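Local coordinates for deoxyribodipyrimidine photo-lyase (Oryza sativa Japonica Group, PDB 3UMV), which repairs ultraviolet-damaged DNA, using light and a bound FAD to split cyclobutane pyrimidine dimers back into two separate pyrimidines, at residues 136-140 against 141-145; 319-322 against 323-327; 327-330 against 331-335. All blocks are in the same frame, centred on the assembly; numbering follows the deposited sequence.

Contact 1 of 3, residues 136-140 against 141-145; sequences DFSPL and RPVRE
L140 meets R144 and V143 through its backbone carbonyl, which receives two amides of the first turn of the helix, V143 N and R144 N. The bond from R144 N to L140 O is 3.1 Å long and almost straight, with an N-H...O angle of 176°. V143 N sits at the same 3.1 Å from L140 O, but its angle of 126° makes that bond weak. L140 therefore occupies the N-cap position by its main chain, while its CB lies loosely against V143 CG2 at 4.4 Å.

The aliphatic part of R144 runs back over the preceding loop: CG comes to 3.4 Å from S138 O, and CD to the same distance from P139 O. A bend at chi3 (71°) turns the guanidinium so that NH1 reaches a water 2.8 Å away, which in turn donates to P139 O. That NH1 also bonds Y332 O, at the end of helix 310-333. On V143, CG1 stands anti to the backbone N and touches S138 CB at 3.9 Å, a carbon-carbon touch.

The turn connects strand 132-135 of the alpha/beta domain's sheet to helix 141-157. L140 and P139 lean on P431 of helix 431-442, P139 also packs against C331 and Y332 of helix 310-333, and R141 bonds P335 O and forms a salt bridge with D338, so the strand-to-helix junction is joined directly to the FAD-binding helical part.

Contact 2 of 3, residues 319-322 against 323-327; sequences ELVV and RRELA. With FAD (flavin-adenine dinucleotide), chain I.
R324 carries the side-chain hydrogen bonding, gripping the carbonyl of L320 one helical turn earlier. Its NE lies 2.7 Å from L320 O, nearly in line with the C=O bond but tilted 22° from the guanidinium plane; NH2 adds a weak bond to the same oxygen. CG anti to the backbone N (chi1 177°) and a bend at chi3 (50°) fold the chain back to this carbonyl. Main-chain bonds run alongside: E325 N to V321 O, L326 N to V322 O, and R324 N to E319 O, this last spanning five residues at 3.2 Å, the evidence for a wider pi-type turn.

Among the charges, R324 NH2 and E325 OE2 form a salt bridge of 2.8 Å that uses the anti lone pair of OE2. E325 also receives the amides of V171 and V172, which probably stabilises its negative charge. In the conformer of R323 given, one of two, E319 and R323 lie side by side without an ion pair: E319 OE1 approaches R323 CD, and remains 4.7 Å from R323 NE.

Here the helix meets the cofactor by van der Waals contacts; hydrogen bonds to FAD come from other residues such as Y268 and K390. E319 CB touches FAD C8A, R324 CA lies 3.4 Å from FAD N3A, and R324 CD meets the ribose O2B at 3.5 Å. Replacing R324 with a leucine would probably leave E325 without its ion-pair mate and L320 O without its side-chain donors.

The arrangement is a pi-type turn within helix 310-333 whose backbone flanks the adenosine side of the FAD pocket in a class II photolyase.

Contact 3 of 3, residues 327-330 against 331-335; sequences ADNF and CYYQP
The F330 ring has Q334 over one face: Q334 CB stands 4.0 Å from the ring centroid and 19° off its normal, a CH-pi contact displaced toward the rim, and CG reaches F330 CZ at 3.5 Å. The first torsion of Q334 swings CG away from its own amide and along F330, before the chain bends at chi2. Its OE1 then accepts from Q336 N.

The Y333 ring is approached in two ways. Y332 CD2 lies over the centre of one face, 3.5 Å above the plane, while N329 ND2 comes to the edge, in plane, 3.5 Å from Y333 CD2. The N329 amide and the Y333 ring are inclined by 62°. Both polar ends have partners in one loop region: N329 ND2 bonds K180 O, its OD1 accepts from E182 N, and Y333 OH bonds S178 O. The two bonds of N329 would fix its amide's rotation at the ring edge.

The main chain closes the helix in step. C331 N donates almost straight to A327 O (3.0 Å, 174°), followed by Y332 N to D328 O and Y333 N to N329 O. F330 O takes Q334 N at 2.8 Å and, weakly, Y333 N; Q334 is the first residue to leave helical backbone angles.

This is the C-terminal end of helix 310-333. A327 and F330 pack on helix 431-442, and Y332 rests on V174 and W175 of helix 174-177. D328 forms a salt bridge with R46, whose loop follows strand 40-44 of the alpha/beta sheet.

Contacts 2 and 3 are both buried and succeed one another on helix 310-333, sharing A327; contact 1 is only partly buried and starts a different helix. Contact 2, beside FAD, holds R324, E319 and E325 buried, whereas contact 3, where the helix ends, relies on aromatic rings and amides. Contact 1 is mainly main-chain capping with apolar and arginine packing. Contacts 1 and 3 touch: besides two arginine-to-carbonyl bonds, F137 packs on D328 and Y332. Contact 2 does not touch contact 1, their nearest atoms being about 5 Å apart. Helix 310-333 thus meets FAD at contact 2 and the alpha/beta domain, through contact 1, at contact 3.

Contact 1 of 3, residues 136-140 against 141-145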
ATOM      1  N   ASP A 136      13.363  -1.272  -4.996  1.00 15.92           N
ATOM      2  CA  ASP A 136      12.607  -0.420  -4.087  1.00 14.66           C
ATOM      3  C   ASP A 136      12.269  -1.191  -2.803  1.00 14.89           C
ATOM      4  O   ASP A 136      12.743  -2.317  -2.603  1.00 15.46           O
ATOM      5  CB  ASP A 136      11.381   0.271  -4.758  1.00 12.76           C
ATOM      6  CG  ASP A 136      10.431  -0.716  -5.476  1.00 15.09           C
ATOM      7  OD1 ASP A 136       9.874  -0.351  -6.546  1.00 16.17           O
ATOM      8  OD2 ASP A 136      10.198  -1.827  -4.953  1.00 13.69           O
ATOM      9  N   PHE A 137      11.512  -0.567  -1.909  1.00 12.46           N
ATOM     10  CA  PHE A 137      11.322  -1.115  -0.567  1.00 14.09           C
ATOM     11  C   PHE A 137       9.888  -1.399  -0.173  1.00 15.32           C
ATOM     12  O   PHE A 137       9.003  -0.557  -0.344  1.00 15.45           O
ATOM     13  CB  PHE A 137      11.902  -0.183   0.511  1.00 13.14           C
ATOM     14  CG  PHE A 137      11.468  -0.560   1.900  1.00 15.00           C
ATOM     15  CD1 PHE A 137      10.400   0.087   2.503  1.00 14.01           C
ATOM     16  CD2 PHE A 137      12.085  -1.606   2.574  1.00 16.54           C
ATOM     17  CE1 PHE A 137       9.975  -0.282   3.788  1.00 13.51           C
ATOM     18  CE2 PHE A 137      11.667  -1.989   3.847  1.00 15.48           C
ATOM     19  CZ  PHE A 137      10.597  -1.321   4.452  1.00 16.81           C
ATOM     20  N   SER A 138       9.679  -2.590   0.381  1.00 11.70           N
ATOM     21  CA  SER A 138       8.424  -2.942   1.051  1.00 12.73           C
ATOM     22  C   SER A 138       8.750  -3.809   2.252  1.00 14.18           C
ATOM     23  O   SER A 138       9.643  -4.645   2.181  1.00 15.15           O
ATOM     24  CB  SER A 138       7.508  -3.736   0.116  1.00 17.47           C
ATOM     25  OG  SER A 138       6.465  -4.337   0.874  1.00 21.51           O
ATOM     26  N   PRO A 139       8.023  -3.623   3.366  1.00 14.46           N
ATOM     27  CA  PRO A 139       8.288  -4.449   4.546  1.00 13.15           C
ATOM     28  C   PRO A 139       7.526  -5.776   4.531  1.00 12.60           C
ATOM     29  O   PRO A 139       7.682  -6.589   5.449  1.00 17.34           O
ATOM     30  CB  PRO A 139       7.764  -3.574   5.700  1.00 14.28           C
ATOM     31  CG  PRO A 139       6.641  -2.786   5.085  1.00 13.69           C
ATOM     32  CD  PRO A 139       7.074  -2.526   3.651  1.00 14.44           C
ATOM     33  N   LEU A 140       6.687  -5.998   3.530  1.00 11.42           N
ATOM     34  CA  LEU A 140       5.862  -7.208   3.546  1.00 13.75           C
ATOM     35  C   LEU A 140       6.745  -8.446   3.351  1.00 12.23           C
ATOM     36  O   LEU A 140       7.652  -8.447   2.511  1.00 14.87           O
ATOM     37  CB  LEU A 140       4.798  -7.149   2.462  1.00 14.33           C
ATOM     38  CG  LEU A 140       3.776  -6.023   2.675  1.00 12.19           C
ATOM     39  CD1 LEU A 140       2.643  -6.213   1.688  1.00 18.08           C
ATOM     40  CD2 LEU A 140       3.247  -6.000   4.134  1.00 15.87           C
ATOM     41  N   ARG A 141       6.474  -9.510   4.098  1.00 13.89           N
ATOM     42  CA  ARG A 141       7.383 -10.641   4.081  1.00 16.80           C
ATOM     43  C   ARG A 141       7.584 -11.307   2.708  1.00 14.18           C
ATOM     44  O   ARG A 141       8.707 -11.690   2.393  1.00 15.72           O
ATOM     45  CB  ARG A 141       7.094 -11.657   5.206  1.00 17.61           C
ATOM     46  CG  ARG A 141       5.996 -12.674   4.935  1.00 23.39           C
ATOM     47  CD  ARG A 141       5.807 -13.603   6.143  1.00 23.19           C
ATOM     48  NE  ARG A 141       5.553 -12.865   7.381  1.00 17.63           N
ATOM     49  CZ  ARG A 141       4.337 -12.607   7.869  1.00 19.38           C
ATOM     50  NH1 ARG A 141       3.246 -13.039   7.236  1.00 19.83           N
ATOM     51  NH2 ARG A 141       4.209 -11.926   9.004  1.00 19.00           N
ATOM     52  N   PRO A 142       6.525 -11.445   1.877  1.00 13.78           N
ATOM     53  CA  PRO A 142       6.858 -12.122   0.612  1.00 15.28           C
ATOM     54  C   PRO A 142       7.780 -11.310  -0.293  1.00 16.55           C
ATOM     55  O   PRO A 142       8.531 -11.891  -1.097  1.00 16.76           O
ATOM     56  CB  PRO A 142       5.496 -12.363  -0.057  1.00 20.87           C
ATOM     57  CG  PRO A 142       4.504 -11.590   0.727  1.00 21.45           C
ATOM     58  CD  PRO A 142       5.071 -11.273   2.072  1.00 14.93           C
ATOM     59  N   VAL A 143       7.722  -9.988  -0.174  1.00 16.67           N
ATOM     60  CA  VAL A 143       8.585  -9.123  -0.968  1.00 17.98           C
ATOM     61  C   VAL A 143      10.027  -9.141  -0.461  1.00 19.05           C
ATOM     62  O   VAL A 143      10.966  -9.294  -1.239  1.00 16.68           O
ATOM     63  CB  VAL A 143       8.068  -7.692  -0.971  1.00 15.24           C
ATOM     64  CG1 VAL A 143       9.006  -6.822  -1.775  1.00 16.20           C
ATOM     65  CG2 VAL A 143       6.649  -7.659  -1.519  1.00 17.41           C
ATOM     66  N   ARG A 144      10.187  -8.957   0.851  1.00 17.27           N
ATOM     67  CA  ARG A 144      11.481  -9.051   1.504  1.00 15.81           C
ATOM     68  C   ARG A 144      12.139 -10.394   1.218  1.00 17.39           C
ATOM     69  O   ARG A 144      13.333 -10.443   0.963  1.00 19.80           O
ATOM     70  CB  ARG A 144      11.363  -8.849   3.030  1.00 16.86           C
ATOM     71  CG  ARG A 144      10.900  -7.477   3.457  1.00 22.16           C
ATOM     72  CD  ARG A 144      10.966  -7.306   4.982  1.00 22.29           C
ATOM     73  NE  ARG A 144      12.337  -7.210   5.496  1.00 23.79           N
ATOM     74  CZ  ARG A 144      12.636  -6.813   6.734  1.00 23.38           C
ATOM     75  NH1 ARG A 144      11.677  -6.489   7.574  1.00 20.48           N
ATOM     76  NH2 ARG A 144      13.895  -6.746   7.140  1.00 25.98           N
ATOM     77  N   GLU A 145      11.366 -11.474   1.244  1.00 16.67           N
ATOM     78  CA  GLU A 145      11.937 -12.796   1.000  1.00 17.85           C
ATOM     79  C   GLU A 145      12.366 -12.943  -0.452  1.00 20.60           C
ATOM     80  O   GLU A 145      13.398 -13.550  -0.744  1.00 22.08           O
ATOM     81  CB  GLU A 145      10.941 -13.890   1.377  1.00 21.07           C
ATOM     82  CG  GLU A 145      10.696 -13.969   2.876  1.00 29.01           C
ATOM     83  CD  GLU A 145       9.528 -14.869   3.243  1.00 33.86           C
ATOM     84  OE1 GLU A 145       9.233 -14.982   4.452  1.00 33.02           O
ATOM     85  OE2 GLU A 145       8.903 -15.458   2.332  1.00 37.77           O
TER
HETATM   86  O   HOH W   1       8.962  -7.243   7.571  1.00 25.78           O

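Contact 2 of 3, residues 319-322 against 323-327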
ATOM      1  N   GLU A 319      -2.507  11.851   8.373  1.00 15.07           N
ATOM      2  CA  GLU A 319      -2.898  10.513   7.923  1.00 16.23           C
ATOM      3  C   GLU A 319      -1.965  10.053   6.805  1.00 16.96           C
ATOM      4  O   GLU A 319      -1.476   8.914   6.801  1.00 15.05           O
ATOM      5  CB  GLU A 319      -4.363  10.498   7.456  1.00 18.47           C
ATOM      6  CG  GLU A 319      -5.349  11.131   8.442  1.00 21.66           C
ATOM      7  CD  GLU A 319      -5.464  10.366   9.750  1.00 26.75           C
ATOM      8  OE1 GLU A 319      -5.698   9.134   9.713  1.00 25.15           O
ATOM      9  OE2 GLU A 319      -5.323  10.993  10.819  1.00 31.66           O
ATOM     10  N   LEU A 320      -1.673  10.960   5.878  1.00 13.92           N
ATOM     11  CA  LEU A 320      -0.889  10.614   4.707  1.00 12.82           C
ATOM     12  C   LEU A 320       0.566  10.248   5.024  1.00 18.61           C
ATOM     13  O   LEU A 320       1.128   9.366   4.379  1.00 18.90           O
ATOM     14  CB  LEU A 320      -0.912  11.773   3.704  1.00 15.26           C
ATOM     15  CG  LEU A 320       0.001  11.621   2.488  1.00 19.46           C
ATOM     16  CD1 LEU A 320      -0.565  10.580   1.556  1.00 17.33           C
ATOM     17  CD2 LEU A 320       0.131  12.958   1.774  1.00 20.35           C
ATOM     18  N   VAL A 321       1.180  10.941   5.985  1.00 16.04           N
ATOM     19  CA  VAL A 321       2.596  10.750   6.285  1.00 14.14           C
ATOM     20  C   VAL A 321       2.803   9.999   7.586  1.00 16.14           C
ATOM     21  O   VAL A 321       3.359   8.903   7.602  1.00 20.27           O
ATOM     22  CB  VAL A 321       3.365  12.086   6.313  1.00 17.23           C
ATOM     23  CG1 VAL A 321       4.819  11.876   6.770  1.00 19.79           C
ATOM     24  CG2 VAL A 321       3.303  12.749   4.937  1.00 16.51           C
ATOM     25  N   VAL A 322       2.342  10.567   8.690  1.00 15.40           N
ATOM     26  CA  VAL A 322       2.577   9.924   9.969  1.00 10.67           C
ATOM     27  C   VAL A 322       1.933   8.536  10.109  1.00 13.05           C
ATOM     28  O   VAL A 322       2.610   7.569  10.440  1.00 15.75           O
ATOM     29  CB  VAL A 322       2.186  10.832  11.146  1.00 15.50           C
ATOM     30  CG1 VAL A 322       2.128  10.029  12.419  1.00 18.98           C
ATOM     31  CG2 VAL A 322       3.216  11.945  11.280  1.00 16.15           C
ATOM     32  N   ARG A 323       0.634   8.443   9.863  0.50 13.61           N
ATOM     33  CA  ARG A 323      -0.045   7.169  10.048  0.50 14.76           C
ATOM     34  C   ARG A 323       0.442   6.128   9.040  0.50 13.62           C
ATOM     35  O   ARG A 323       0.815   5.014   9.423  0.50 12.52           O
ATOM     36  CB  ARG A 323      -1.562   7.341   9.989  0.50 16.93           C
ATOM     37  CG  ARG A 323      -2.120   8.221  11.096  0.50 18.69           C
ATOM     38  CD  ARG A 323      -3.348   7.571  11.726  0.50 19.74           C
ATOM     39  NE  ARG A 323      -2.997   6.347  12.442  0.50 21.15           N
ATOM     40  CZ  ARG A 323      -2.842   6.278  13.760  0.50 20.12           C
ATOM     41  NH1 ARG A 323      -2.518   5.127  14.339  0.50  8.90           N
ATOM     42  NH2 ARG A 323      -3.023   7.366  14.497  0.50 20.80           N
ATOM     43  N   ARG A 324       0.459   6.494   7.762  1.00 14.34           N
ATOM     44  CA  ARG A 324       0.833   5.541   6.723  1.00 14.40           C
ATOM     45  C   ARG A 324       2.253   5.045   6.983  1.00 14.08           C
ATOM     46  O   ARG A 324       2.515   3.841   6.952  1.00 14.33           O
ATOM     47  CB  ARG A 324       0.743   6.157   5.328  1.00 15.67           C
ATOM     48  CG  ARG A 324       1.198   5.193   4.224  1.00 15.50           C
ATOM     49  CD  ARG A 324       1.153   5.866   2.869  1.00 14.17           C
ATOM     50  NE  ARG A 324       1.851   7.141   2.955  1.00 16.92           N
ATOM     51  CZ  ARG A 324       3.167   7.304   2.886  1.00 21.54           C
ATOM     52  NH1 ARG A 324       3.983   6.267   2.666  1.00 18.55           N
ATOM     53  NH2 ARG A 324       3.673   8.527   3.020  1.00 23.71           N
ATOM     54  N   GLU A 325       3.162   5.973   7.257  1.00 10.57           N
ATOM     55  CA  GLU A 325       4.545   5.582   7.491  1.00  9.47           C
ATOM     56  C   GLU A 325       4.755   4.820   8.797  1.00 14.54           C
ATOM     57  O   GLU A 325       5.680   4.010   8.905  1.00 12.93           O
ATOM     58  CB  GLU A 325       5.498   6.774   7.280  1.00 10.32           C
ATOM     59  CG  GLU A 325       5.484   7.177   5.812  1.00 13.26           C
ATOM     60  CD  GLU A 325       6.417   8.314   5.414  1.00 16.51           C
ATOM     61  OE1 GLU A 325       7.431   8.577   6.100  1.00 20.20           O
ATOM     62  OE2 GLU A 325       6.124   8.917   4.358  1.00 18.67           O
ATOM     63  N   LEU A 326       3.879   5.062   9.772  1.00 11.58           N
ATOM     64  CA  LEU A 326       3.879   4.290  11.006  1.00 14.89           C
ATOM     65  C   LEU A 326       3.555   2.825  10.714  1.00 14.72           C
ATOM     66  O   LEU A 326       4.082   1.933  11.377  1.00 10.42           O
ATOM     67  CB  LEU A 326       2.880   4.872  12.014  1.00 12.26           C
ATOM     68  CG  LEU A 326       2.662   4.016  13.274  1.00 12.93           C
ATOM     69  CD1 LEU A 326       3.917   3.889  14.131  1.00 13.94           C
ATOM     70  CD2 LEU A 326       1.521   4.599  14.064  1.00 11.81           C
ATOM     71  N   ALA A 327       2.704   2.573   9.718  1.00 13.59           N
ATOM     72  CA  ALA A 327       2.410   1.194   9.349  1.00 11.71           C
ATOM     73  C   ALA A 327       3.627   0.502   8.748  1.00 12.97           C
ATOM     74  O   ALA A 327       3.843  -0.677   9.032  1.00 16.65           O
ATOM     75  CB  ALA A 327       1.202   1.095   8.398  1.00 12.08           C
TER
HETATM   76  PA  FAD I 801      -7.838   9.529   3.287  1.00 15.32           P
HETATM   77  O1A FAD I 801      -8.601   9.844   4.537  1.00 20.21           O
HETATM   78  O2A FAD I 801      -8.012  10.531   2.179  1.00 16.35           O
HETATM   79  O5B FAD I 801      -6.295   9.358   3.675  1.00 16.20           O
HETATM   80  C5B FAD I 801      -5.256   9.711   2.788  1.00 20.26           C
HETATM   81  C4B FAD I 801      -4.101   8.713   2.918  1.00 15.98           C
HETATM   82  O4B FAD I 801      -3.592   8.657   4.242  1.00 14.28           O
HETATM   83  C3B FAD I 801      -4.543   7.294   2.619  1.00 17.49           C
HETATM   84  O3B FAD I 801      -4.550   7.034   1.235  1.00 17.24           O
HETATM   85  C2B FAD I 801      -3.479   6.503   3.321  1.00 14.42           C
HETATM   86  O2B FAD I 801      -2.286   6.536   2.562  1.00 18.60           O
HETATM   87  C1B FAD I 801      -3.243   7.327   4.561  1.00 15.20           C
HETATM   88  N9A FAD I 801      -4.057   6.836   5.685  1.00 14.24           N
HETATM   89  C8A FAD I 801      -5.296   7.268   6.076  1.00 16.30           C
HETATM   90  N7A FAD I 801      -5.660   6.544   7.161  1.00 13.66           N
HETATM   91  C5A FAD I 801      -4.675   5.649   7.450  1.00 13.15           C
HETATM   92  C6A FAD I 801      -4.499   4.669   8.435  1.00 14.39           C
HETATM   93  N6A FAD I 801      -5.369   4.502   9.431  1.00 18.62           N
HETATM   94  N1A FAD I 801      -3.346   3.915   8.453  1.00 14.33           N
HETATM   95  C2A FAD I 801      -2.367   4.135   7.512  1.00 16.42           C
HETATM   96  N3A FAD I 801      -2.542   5.096   6.541  1.00 15.00           N
HETATM   97  C4A FAD I 801      -3.668   5.843   6.525  1.00 14.60           C
HETATM   98  N1  FAD I 801      -5.296   1.363   4.292  1.00  9.88           N
HETATM   99  C2  FAD I 801      -4.751   0.903   3.129  1.00 14.62           C
HETATM  100  O2  FAD I 801      -4.082   1.691   2.461  1.00 15.69           O
HETATM  101  N3  FAD I 801      -4.931  -0.413   2.740  1.00 11.32           N
HETATM  102  C4  FAD I 801      -5.682  -1.279   3.515  1.00 13.20           C
HETATM  103  O4  FAD I 801      -5.845  -2.451   3.162  1.00 14.63           O
HETATM  104  C4X FAD I 801      -6.223  -0.804   4.703  1.00 15.67           C
HETATM  105  N5  FAD I 801      -6.990  -1.609   5.512  1.00 16.42           N
HETATM  106  C5X FAD I 801      -7.503  -1.125   6.700  1.00 13.22           C
HETATM  107  C6  FAD I 801      -8.255  -1.964   7.532  1.00 10.28           C
HETATM  108  C7  FAD I 801      -8.780  -1.475   8.732  1.00 10.31           C
HETATM  109  C7M FAD I 801      -9.574  -2.401   9.616  1.00  9.76           C
HETATM  110  C8  FAD I 801      -8.554  -0.141   9.085  1.00 11.96           C
HETATM  111  C8M FAD I 801      -9.094   0.442  10.357  1.00 12.83           C
HETATM  112  C9  FAD I 801      -7.819   0.680   8.247  1.00  9.70           C
HETATM  113  C9A FAD I 801      -7.294   0.193   7.065  1.00 11.51           C
HETATM  114  N10 FAD I 801      -6.565   1.021   6.235  1.00 10.48           N
HETATM  115  C10 FAD I 801      -6.034   0.511   5.076  1.00  9.86           C
HETATM  116  C1' FAD I 801      -6.306   2.481   6.582  1.00 12.56           C
HETATM  117  C2' FAD I 801      -7.381   3.469   6.030  1.00 12.97           C
HETATM  118  O2' FAD I 801      -8.734   3.076   6.290  1.00 14.04           O
HETATM  119  C3' FAD I 801      -7.259   3.748   4.520  1.00 12.98           C
HETATM  120  O3' FAD I 801      -5.933   4.092   4.220  1.00 13.37           O
HETATM  121  C4' FAD I 801      -8.171   4.878   4.036  1.00 15.73           C
HETATM  122  O4' FAD I 801      -9.520   4.558   4.320  1.00 18.20           O
HETATM  123  C5' FAD I 801      -7.941   5.065   2.538  1.00 13.94           C
HETATM  124  O5' FAD I 801      -8.886   5.885   1.892  1.00 11.85           O
HETATM  125  P   FAD I 801      -8.436   7.334   1.369  1.00 13.52           P
HETATM  126  O1P FAD I 801      -7.176   7.237   0.531  1.00 15.62           O
HETATM  127  O2P FAD I 801      -9.582   7.970   0.626  1.00 14.02           O
HETATM  128  O3P FAD I 801      -8.227   8.020   2.814  1.00 15.16           O

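Contact 3 of 3, residues 327-330 against 331-335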
ATOM      1  N   ALA A 327       2.704   2.573   9.718  1.00 13.59           N
ATOM      2  CA  ALA A 327       2.410   1.194   9.349  1.00 11.71           C
ATOM      3  C   ALA A 327       3.627   0.502   8.748  1.00 12.97           C
ATOM      4  O   ALA A 327       3.843  -0.677   9.032  1.00 16.65           O
ATOM      5  CB  ALA A 327       1.202   1.095   8.398  1.00 12.08           C
ATOM      6  N   ASP A 328       4.393   1.204   7.900  1.00  8.54           N
ATOM      7  CA  ASP A 328       5.658   0.638   7.391  1.00 10.19           C
ATOM      8  C   ASP A 328       6.627   0.361   8.551  1.00 13.25           C
ATOM      9  O   ASP A 328       7.282  -0.684   8.610  1.00 15.46           O
ATOM     10  CB  ASP A 328       6.318   1.526   6.327  1.00 11.19           C
ATOM     11  CG  ASP A 328       6.031   1.049   4.897  1.00 17.13           C
ATOM     12  OD1 ASP A 328       6.905   1.198   3.997  1.00 15.80           O
ATOM     13  OD2 ASP A 328       4.923   0.509   4.680  1.00 15.55           O
ATOM     14  N   ASN A 329       6.716   1.318   9.473  1.00 14.24           N
ATOM     15  CA  ASN A 329       7.554   1.161  10.652  1.00 11.68           C
ATOM     16  C   ASN A 329       7.221  -0.150  11.355  1.00 13.53           C
ATOM     17  O   ASN A 329       8.109  -0.947  11.658  1.00 12.38           O
ATOM     18  CB  ASN A 329       7.353   2.343  11.591  1.00 13.18           C
ATOM     19  CG  ASN A 329       7.990   2.125  12.951  1.00 15.03           C
ATOM     20  OD1 ASN A 329       7.317   1.728  13.895  1.00 13.99           O
ATOM     21  ND2 ASN A 329       9.290   2.355  13.046  1.00 14.01           N
ATOM     22  N   PHE A 330       5.932  -0.382  11.578  1.00 12.41           N
ATOM     23  CA  PHE A 330       5.525  -1.553  12.325  1.00 13.02           C
ATOM     24  C   PHE A 330       5.843  -2.839  11.584  1.00 11.18           C
ATOM     25  O   PHE A 330       6.445  -3.756  12.145  1.00 14.06           O
ATOM     26  CB  PHE A 330       4.045  -1.486  12.672  1.00 11.83           C
ATOM     27  CG  PHE A 330       3.550  -2.704  13.385  1.00 10.38           C
ATOM     28  CD1 PHE A 330       3.828  -2.898  14.737  1.00 13.13           C
ATOM     29  CD2 PHE A 330       2.812  -3.653  12.713  1.00  9.93           C
ATOM     30  CE1 PHE A 330       3.370  -4.033  15.393  1.00 10.46           C
ATOM     31  CE2 PHE A 330       2.346  -4.796  13.381  1.00 13.40           C
ATOM     32  CZ  PHE A 330       2.623  -4.977  14.705  1.00 12.25           C
ATOM     33  N   CYS A 331       5.444  -2.924  10.324  1.00 11.78           N
ATOM     34  CA  CYS A 331       5.689  -4.155   9.584  1.00 11.19           C
ATOM     35  C   CYS A 331       7.193  -4.424   9.374  1.00 13.95           C
ATOM     36  O   CYS A 331       7.627  -5.569   9.375  1.00 14.24           O
ATOM     37  CB  CYS A 331       4.930  -4.165   8.256  1.00 13.23           C
ATOM     38  SG  CYS A 331       3.137  -4.106   8.430  1.00 14.29           S
ATOM     39  N   TYR A 332       7.988  -3.366   9.221  1.00 14.23           N
ATOM     40  CA  TYR A 332       9.422  -3.522   9.015  1.00 11.72           C
ATOM     41  C   TYR A 332      10.123  -4.102  10.252  1.00 13.81           C
ATOM     42  O   TYR A 332      10.997  -4.953  10.122  1.00 14.72           O
ATOM     43  CB  TYR A 332      10.039  -2.175   8.610  1.00  9.35           C
ATOM     44  CG  TYR A 332      11.537  -2.234   8.400  1.00 14.89           C
ATOM     45  CD1 TYR A 332      12.074  -2.817   7.250  1.00 14.40           C
ATOM     46  CD2 TYR A 332      12.413  -1.695   9.334  1.00 18.00           C
ATOM     47  CE1 TYR A 332      13.431  -2.870   7.048  1.00 18.30           C
ATOM     48  CE2 TYR A 332      13.783  -1.742   9.127  1.00 19.83           C
ATOM     49  CZ  TYR A 332      14.277  -2.333   7.980  1.00 23.82           C
ATOM     50  OH  TYR A 332      15.632  -2.399   7.754  1.00 28.63           O
ATOM     51  N   TYR A 333       9.712  -3.669  11.448  1.00 14.22           N
ATOM     52  CA  TYR A 333      10.393  -4.062  12.681  1.00 16.69           C
ATOM     53  C   TYR A 333       9.728  -5.210  13.428  1.00 16.95           C
ATOM     54  O   TYR A 333      10.367  -5.840  14.274  1.00 20.59           O
ATOM     55  CB  TYR A 333      10.576  -2.876  13.645  1.00 15.99           C
ATOM     56  CG  TYR A 333      11.623  -1.879  13.214  1.00 12.80           C
ATOM     57  CD1 TYR A 333      12.962  -2.242  13.134  1.00 15.15           C
ATOM     58  CD2 TYR A 333      11.279  -0.574  12.885  1.00 13.92           C
ATOM     59  CE1 TYR A 333      13.931  -1.330  12.738  1.00 16.71           C
ATOM     60  CE2 TYR A 333      12.243   0.346  12.489  1.00 17.60           C
ATOM     61  CZ  TYR A 333      13.566  -0.045  12.419  1.00 17.13           C
ATOM     62  OH  TYR A 333      14.532   0.848  12.028  1.00 21.02           O
ATOM     63  N   GLN A 334       8.453  -5.464  13.133  1.00 14.48           N
ATOM     64  CA  GLN A 334       7.701  -6.549  13.769  1.00 15.38           C
ATOM     65  C   GLN A 334       7.403  -7.639  12.735  1.00 14.59           C
ATOM     66  O   GLN A 334       6.443  -7.526  11.957  1.00 16.27           O
ATOM     67  CB  GLN A 334       6.412  -5.992  14.394  1.00 10.91           C
ATOM     68  CG  GLN A 334       5.477  -7.052  15.043  1.00 18.73           C
ATOM     69  CD  GLN A 334       6.211  -8.028  15.965  1.00 17.17           C
ATOM     70  OE1 GLN A 334       6.668  -9.085  15.526  1.00 19.70           O
ATOM     71  NE2 GLN A 334       6.314  -7.681  17.250  1.00 21.04           N
ATOM     72  N   PRO A 335       8.225  -8.701  12.714  1.00 17.97           N
ATOM     73  CA  PRO A 335       8.058  -9.786  11.736  1.00 22.58           C
ATOM     74  C   PRO A 335       6.689 -10.450  11.799  1.00 19.48           C
ATOM     75  O   PRO A 335       6.226 -10.952  10.783  1.00 22.55           O
ATOM     76  CB  PRO A 335       9.137 -10.800  12.145  1.00 24.34           C
ATOM     77  CG  PRO A 335      10.168 -10.000  12.811  1.00 19.67           C
ATOM     78  CD  PRO A 335       9.406  -8.925  13.566  1.00 20.62           C
TER